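Side-chain contact in histidine-rich glycoprotein (Oryctolagus cuniculus, PDB 4CCV), which binds heparin, heparan sulfate, heme, plasminogen, thrombospondin and divalent metal ions in plasma, acting as an adapter in coagulation, fibrinolysis, immune clearance and angiogenesis: residues A87-L90 with E91-E94. Residues are numbered along the deposited sequence; the frame is centred on the assembly and turned at random.
Sequences ASNL and ENPE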
loop_
_atom_site.group_PDB
_atom_site.type_symbol
_atom_site.label_atom_id
_atom_site.label_comp_id
_atom_site.label_asym_id
_atom_site.label_seq_id
_atom_site.Cartn_x
_atom_site.Cartn_y
_atom_site.Cartn_z
ATOM N N ALA A 87 -19.661 8.335 5.951
ATOM C CA ALA A 87 -19.417 6.911 5.791
ATOM C C ALA A 87 -19.403 6.192 7.137
ATOM O O ALA A 87 -18.886 6.720 8.122
ATOM C CB ALA A 87 -18.083 6.703 5.064
ATOM N N SER A 88 -19.993 4.997 7.183
ATOM C CA SER A 88 -20.126 4.241 8.431
ATOM C C SER A 88 -19.102 3.122 8.566
ATOM O O SER A 88 -18.954 2.532 9.633
ATOM C CB SER A 88 -21.528 3.630 8.532
ATOM O OG SER A 88 -21.837 2.886 7.356
ATOM N N ASN A 89 -18.419 2.813 7.482
ATOM C CA ASN A 89 -17.367 1.821 7.502
ATOM C C ASN A 89 -16.347 2.128 6.415
ATOM O O ASN A 89 -16.476 3.107 5.690
ATOM C CB ASN A 89 -17.979 0.430 7.298
ATOM C CG ASN A 89 -18.719 0.284 5.971
ATOM O OD1 ASN A 89 -18.295 0.754 4.876
ATOM N ND2 ASN A 89 -19.834 -0.400 6.050
ATOM N N LEU A 90 -15.372 1.242 6.265
ATOM C CA LEU A 90 -14.240 1.441 5.353
ATOM C C LEU A 90 -14.468 0.927 3.968
ATOM O O LEU A 90 -13.584 1.057 3.135
ATOM C CB LEU A 90 -13.003 0.704 5.910
ATOM C CG LEU A 90 -12.526 1.305 7.225
ATOM C CD1 LEU A 90 -11.382 0.522 7.849
ATOM C CD2 LEU A 90 -12.191 2.783 7.004
ATOM N N GLU A 91 -15.641 0.350 3.700
ATOM C CA GLU A 91 -15.835 -0.447 2.495
ATOM C C GLU A 91 -15.924 0.317 1.192
ATOM O O GLU A 91 -15.690 -0.274 0.142
ATOM C CB GLU A 91 -17.107 -1.285 2.577
ATOM C CG GLU A 91 -17.245 -2.066 3.849
ATOM C CD GLU A 91 -16.125 -3.064 4.020
ATOM O OE1 GLU A 91 -16.203 -4.130 3.358
ATOM O OE2 GLU A 91 -15.178 -2.776 4.817
ATOM N N ASN A 92 -16.290 1.593 1.229
ATOM C CA ASN A 92 -16.721 2.268 0.020
ATOM C C ASN A 92 -16.158 3.687 -0.112
ATOM O O ASN A 92 -16.880 4.684 -0.164
ATOM C CB ASN A 92 -18.251 2.245 -0.002
ATOM C CG ASN A 92 -18.791 0.844 -0.112
ATOM O OD1 ASN A 92 -19.354 0.273 0.840
ATOM N ND2 ASN A 92 -18.578 0.242 -1.267
ATOM N N PRO A 93 -14.846 3.784 -0.203
ATOM C CA PRO A 93 -14.299 5.115 -0.479
ATOM C C PRO A 93 -14.807 5.731 -1.769
ATOM O O PRO A 93 -15.122 5.019 -2.724
ATOM C CB PRO A 93 -12.785 4.879 -0.503
ATOM C CG PRO A 93 -12.630 3.470 -0.888
ATOM C CD PRO A 93 -13.804 2.730 -0.220
ATOM N N GLU A 94 -14.956 7.055 -1.762
ATOM C CA GLU A 94 -15.409 7.779 -2.946
ATOM C C GLU A 94 -14.377 7.657 -4.037
ATOM O O GLU A 94 -14.716 7.622 -5.225
ATOM C CB GLU A 94 -15.544 9.256 -2.648
ATOM C CG GLU A 94 -16.542 9.572 -1.546
ATOM C CD GLU A 94 -17.971 9.173 -1.914
ATOM O OE1 GLU A 94 -18.412 9.583 -3.017
ATOM O OE2 GLU A 94 -18.643 8.450 -1.114
HETATM O O HOH W 1 -17.191 3.304 3.292
HETATM O O HOH W 2 -20.004 1.662 3.308
HETATM O O HOH W 3 -14.924 -1.563 7.326
#
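N89 and E91 form an Asx turn, in which a side-chain oxygen takes the place of a backbone carbonyl in closing a tight turn. It lies on the surface of the second cystatin domain, in the loop joining strands 73-84 and 95-104, which corresponds in position to the second hairpin loop of cystatins. The turn is closed by one direct hydrogen bond: the backbone N of E91 donates to OD1 of N89 over 2.9 Å, with an angle of 156° at the hydrogen. This donor stands above the amide plane, 39° out of it. The chi1 of N89, 60°, sets CG between its own backbone N and carbonyl carbon, and thereby brings OD1 within reach of the N-H of E91, two residues on.

Van der Waals contact accompanies this bond. CG of E91 lies 3.2 Å from OD1 of N89, and the two side chains cross at about a right angle, amide and carboxylate planes almost perpendicular. On the nonpolar side, L90 and P93 both rest on F83 of strand 73-84, seating the loop on its neighbouring strand. The proline ring also packs against the L90 carbonyl, CD of P93 lying 3.8 Å from O of L90.

Water-mediated contacts supplement the direct bond. One molecule accepts from the backbone N of N92 at 2.8 Å. A second lies between the two asparagine OD1 atoms, 2.9 Å from OD1 of N92, but its approach to N89 is too short for the bridge to be more than tentative. E91, bent at chi2, directs OE2 to a salt bridge with K16 of helix 15-27, which probably favours its charged form. OE2 of E91 also receives a hydrogen bond of 2.8 Å from a third water, which in turn accepts from the backbone N of L90 at 3.0 Å.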